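Local structure of protein SAWADEE HOMEODOMAIN HOMOLOG 1 (Arabidopsis thaliana, 4IUP) at residues P62-P65 / S66-G69; G100-H104 / A105-C109. The protein binds methylated histone H3 tails through its SAWADEE domain and acts with RNA polymerase IV in RNA-directed DNA methylation and gene silencing. The protein carries 2 engineered substitutions. All coordinates share one frame; numbering follows the deposited sequence.

Contact 1 (P62-P65 / S66-G69); sequences PVEP and SECG. With ZN (zinc ion), chain D.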
loop_
_atom_site.group_PDB
_atom_site.type_symbol
_atom_site.label_atom_id
_atom_site.label_comp_id
_atom_site.label_asym_id
_atom_site.label_seq_id
_atom_site.Cartn_x
_atom_site.Cartn_y
_atom_site.Cartn_z
ATOM N N PRO A 62 -6.564 -5.631 4.093
ATOM C CA PRO A 62 -6.730 -5.196 5.488
ATOM C C PRO A 62 -6.399 -6.320 6.478
ATOM O O PRO A 62 -6.576 -7.500 6.164
ATOM C CB PRO A 62 -8.218 -4.832 5.570
ATOM C CG PRO A 62 -8.600 -4.499 4.144
ATOM C CD PRO A 62 -7.829 -5.532 3.343
ATOM N N VAL A 63 -5.899 -5.949 7.649
ATOM C CA VAL A 63 -5.556 -6.918 8.681
ATOM C C VAL A 63 -6.572 -6.789 9.813
ATOM O O VAL A 63 -6.789 -5.698 10.332
ATOM C CB VAL A 63 -4.115 -6.700 9.203
ATOM C CG1 VAL A 63 -3.725 -7.783 10.213
ATOM C CG2 VAL A 63 -3.111 -6.704 8.038
ATOM N N GLU A 64 -7.207 -7.901 10.176
ATOM C CA GLU A 64 -8.189 -7.912 11.265
ATOM C C GLU A 64 -7.503 -7.970 12.633
ATOM O O GLU A 64 -6.405 -8.519 12.750
ATOM C CB GLU A 64 -9.169 -9.083 11.096
ATOM C CG GLU A 64 -10.035 -9.012 9.826
ATOM C CD GLU A 64 -10.842 -7.717 9.708
ATOM O OE1 GLU A 64 -11.491 -7.312 10.701
ATOM O OE2 GLU A 64 -10.832 -7.106 8.611
ATOM N N PRO A 65 -8.137 -7.408 13.679
ATOM C CA PRO A 65 -7.460 -7.383 14.986
ATOM C C PRO A 65 -6.959 -8.748 15.473
ATOM O O PRO A 65 -5.874 -8.825 16.053
ATOM C CB PRO A 65 -8.533 -6.823 15.922
ATOM C CG PRO A 65 -9.381 -5.970 15.032
ATOM C CD PRO A 65 -9.432 -6.702 13.722
ATOM N N SER A 66 -7.723 -9.811 15.211
ATOM C CA SER A 66 -7.367 -11.165 15.656
ATOM C C SER A 66 -6.125 -11.733 14.960
ATOM O O SER A 66 -5.562 -12.741 15.406
ATOM C CB SER A 66 -8.543 -12.123 15.461
ATOM O OG SER A 66 -8.826 -12.289 14.083
ATOM N N GLU A 67 -5.702 -11.090 13.874
ATOM C CA GLU A 67 -4.520 -11.539 13.131
ATOM C C GLU A 67 -3.365 -10.524 13.112
ATOM O O GLU A 67 -2.479 -10.614 12.263
ATOM C CB GLU A 67 -4.901 -11.954 11.701
ATOM C CG GLU A 67 -5.590 -10.856 10.895
ATOM C CD GLU A 67 -5.974 -11.271 9.482
ATOM O OE1 GLU A 67 -5.587 -12.376 9.040
ATOM O OE2 GLU A 67 -6.661 -10.472 8.808
ATOM N N CYS A 68 -3.355 -9.586 14.058
ATOM C CA CYS A 68 -2.295 -8.572 14.106
ATOM C C CYS A 68 -0.916 -9.182 14.375
ATOM O O CYS A 68 0.104 -8.527 14.163
ATOM C CB CYS A 68 -2.608 -7.482 15.135
ATOM S SG CYS A 68 -2.408 -7.985 16.857
ATOM N N GLY A 69 -0.892 -10.428 14.842
ATOM C CA GLY A 69 0.366 -11.147 15.052
ATOM C C GLY A 69 1.103 -11.472 13.763
ATOM O O GLY A 69 2.314 -11.739 13.787
HETATM ZN ZN ZN D . -2.646 -5.931 18.004
HETATM O O HOH W 1 -5.213 -9.925 6.527
#

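Contact 2 (G100-H104 / A105-C109); sequences GIHDH and ARCNC. With ZN (zinc ion), chain D.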
loop_
_atom_site.group_PDB
_atom_site.type_symbol
_atom_site.label_atom_id
_atom_site.label_comp_id
_atom_site.label_asym_id
_atom_site.label_seq_id
_atom_site.Cartn_x
_atom_site.Cartn_y
_atom_site.Cartn_z
ATOM N N GLY A 100 0.008 -4.368 22.305
ATOM C CA GLY A 100 -0.951 -3.973 23.334
ATOM C C GLY A 100 -1.790 -5.122 23.859
ATOM O O GLY A 100 -1.739 -6.235 23.333
ATOM N N ILE A 101 -2.549 -4.848 24.917
ATOM C CA ILE A 101 -3.519 -5.801 25.448
ATOM C C ILE A 101 -4.864 -5.524 24.783
ATOM O O ILE A 101 -5.475 -4.473 25.005
ATOM C CB ILE A 101 -3.653 -5.682 26.992
ATOM C CG1 ILE A 101 -2.299 -5.920 27.671
ATOM C CG2 ILE A 101 -4.723 -6.648 27.530
ATOM C CD1 ILE A 101 -2.208 -5.358 29.091
ATOM N N HIS A 102 -5.321 -6.456 23.954
ATOM C CA HIS A 102 -6.588 -6.270 23.251
ATOM C C HIS A 102 -7.191 -7.592 22.798
ATOM O O HIS A 102 -6.517 -8.630 22.801
ATOM C CB HIS A 102 -6.409 -5.323 22.053
ATOM C CG HIS A 102 -5.888 -5.992 20.819
ATOM N ND1 HIS A 102 -6.676 -6.790 20.020
ATOM C CD2 HIS A 102 -4.667 -5.964 20.233
ATOM C CE1 HIS A 102 -5.963 -7.237 19.001
ATOM N NE2 HIS A 102 -4.738 -6.749 19.106
ATOM N N ASP A 103 -8.460 -7.539 22.405
ATOM C CA ASP A 103 -9.178 -8.715 21.923
ATOM C C ASP A 103 -9.411 -8.635 20.410
ATOM O O ASP A 103 -8.706 -7.909 19.707
ATOM C CB ASP A 103 -10.500 -8.917 22.697
ATOM C CG ASP A 103 -11.538 -7.815 22.439
ATOM O OD1 ASP A 103 -11.313 -6.909 21.608
ATOM O OD2 ASP A 103 -12.614 -7.864 23.077
ATOM N N HIS A 104 -10.413 -9.373 19.939
ATOM C CA HIS A 104 -10.793 -9.474 18.526
ATOM C C HIS A 104 -11.423 -8.196 17.950
ATOM O O HIS A 104 -11.515 -8.041 16.726
ATOM C CB HIS A 104 -11.820 -10.598 18.398
ATOM C CG HIS A 104 -13.027 -10.385 19.260
ATOM N ND1 HIS A 104 -13.090 -10.806 20.571
ATOM C CD2 HIS A 104 -14.191 -9.734 19.019
ATOM C CE1 HIS A 104 -14.250 -10.448 21.091
ATOM N NE2 HIS A 104 -14.937 -9.796 20.169
ATOM N N ALA A 105 -11.881 -7.303 18.825
ATOM C CA ALA A 105 -12.686 -6.153 18.405
ATOM C C ALA A 105 -11.869 -5.022 17.787
ATOM O O ALA A 105 -12.324 -4.357 16.852
ATOM C CB ALA A 105 -13.513 -5.626 19.573
ATOM N N ARG A 106 -10.673 -4.803 18.324
ATOM C CA ARG A 106 -9.865 -3.637 17.978
ATOM C C ARG A 106 -8.423 -3.883 18.379
ATOM O O ARG A 106 -8.148 -4.258 19.515
ATOM C CB ARG A 106 -10.387 -2.404 18.725
ATOM C CG ARG A 106 -9.624 -1.106 18.457
ATOM C CD ARG A 106 -10.278 -0.373 17.327
ATOM N NE ARG A 106 -9.665 0.908 16.980
ATOM C CZ ARG A 106 -9.878 1.506 15.811
ATOM N NH1 ARG A 106 -10.664 0.918 14.919
ATOM N NH2 ARG A 106 -9.306 2.673 15.522
ATOM N N CYS A 107 -7.505 -3.671 17.448
ATOM C CA CYS A 107 -6.087 -3.774 17.766
ATOM C C CYS A 107 -5.571 -2.425 18.266
ATOM O O CYS A 107 -5.837 -1.394 17.648
ATOM C CB CYS A 107 -5.304 -4.246 16.543
ATOM S SG CYS A 107 -3.515 -4.146 16.708
ATOM N N ASN A 108 -4.860 -2.443 19.397
ATOM C CA ASN A 108 -4.208 -1.247 19.943
ATOM C C ASN A 108 -2.678 -1.342 19.942
ATOM O O ASN A 108 -1.994 -0.594 20.652
ATOM C CB ASN A 108 -4.752 -0.890 21.346
ATOM C CG ASN A 108 -4.495 -1.975 22.388
ATOM O OD1 ASN A 108 -3.917 -3.025 22.095
ATOM N ND2 ASN A 108 -4.927 -1.717 23.623
ATOM N N CYS A 109 -2.140 -2.266 19.145
ATOM C CA CYS A 109 -0.700 -2.334 18.920
ATOM C C CYS A 109 -0.255 -1.099 18.132
ATOM O O CYS A 109 -1.044 -0.525 17.355
ATOM C CB CYS A 109 -0.314 -3.622 18.183
ATOM S SG CYS A 109 -0.732 -5.141 19.080
HETATM ZN ZN ZN D . -2.646 -5.931 18.004
#

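Contact 1 (P62-P65 / S66-G69)
Pro62 meets the carboxylate of Glu67 through a water, which donates to Pro62 O and to Glu67 OE2, at 2.8 Å in each case. Val63 follows with a branched side chain suited to a buried place: its CG1 lies against the aliphatic part of Glu67, 3.7 Å from Glu67 CG, and the side chain also packs on Val71 and Leu126. Glu64 carries most of the polar contact. Its backbone N-H points almost straight (177°) at Glu67 OE2, Glu64 N lying 3.0 Å from that oxygen, which uses its anti lone pair, while Glu67 OE1 forms a salt bridge with Arg70. The Glu67 side chain folds back to this place because CG sits between its own backbone N and carbonyl carbon (chi1 57°) and the chain runs extended beyond it. In return, Glu67 N donates to Glu64 O at 2.9 Å, from above the carbonyl plane, closing a type I turn. The carboxylate of Glu64 leads away, its OE2 staying 5.4 Å from Glu67 OE2. Pro65 takes the first inner position of the turn, where a fixed phi is welcome and no N-H is needed. Its carbonyl begins the next 3-10 step through a weak bond, Cys68 N to Pro65 O at 3.3 Å. The winding presents Cys68, whose SG binds the zinc ion at 2.4 Å. An alanine in place of Glu67 is likely to cost Glu64 N its acceptor, the bridging water one of its mates and Arg70 its salt-bridge partner. Chemically, two donors on OE2 and the arginine on OE1 should steady the negative charge of the carboxylate, and the paired backbone and side-chain bonds fix the turn just ahead of the metal-binding thiolate.

Contact 2 (G100-H104 / A105-C109)
His102 faces Cys107 and Asn108 across a local, zinc-bound loop that joins strand 86-98 to strand 110-115 at the surface. The zinc ion draws both arms together, taking His102 NE2 at 2.5 Å, Cys107 SG at 2.4 Å and Cys109 SG at 2.3 Å. CG of His102 sits between its backbone N and carbonyl carbon (chi1 83°), turning NE2 to the metal. The metal lies in the plane of the imidazole at its edge, while Cys107 CA sits over the centre of one ring face in a CH-pi contact, 3.5 Å from the centroid. Asn108 stands with its amide nearly perpendicular (89°) to that ring and gives ND2 to Ile101 O at 3.1 Å; its OD1 is buried without a partner. Two backbone N-H groups reach sulfur: Gly100 N lies 3.4 Å from Cys109 SG, and Cys109 N bonds Cys107 SG, which would probably ease the negative charge on both thiolates. Gly100 fits because a side chain would run into Asn108 OD1. At the far end Asp103 OD1 accepts a bond from Ala105 N at 2.9 Å, an Asx turn that bends the chain back. Cys68 supplies the fourth ligand, completing the three-cysteine, one-histidine zinc site of this SAWADEE domain.

In the fold
From the N terminus the chain passes through strand 56-62 and then makes contact 1 in the loop leading to strand 76-83. After strands 76-83 and 86-98 it reaches contact 2, which lies in the loop before strand 110-115. The two are in series, neither nested nor crossed, yet their centres are about 9 Å apart because the antiparallel sheet returns the second loop to the first. They share one zinc ion, to which 66-69 contributes one ligand and 100-109 three. A little away from the metal, Pro65 packs its CB 3.3 Å from His104 O, so the two loops, distant in sequence, are tied together beyond the ends of strands 56-62, 86-98 and 110-115.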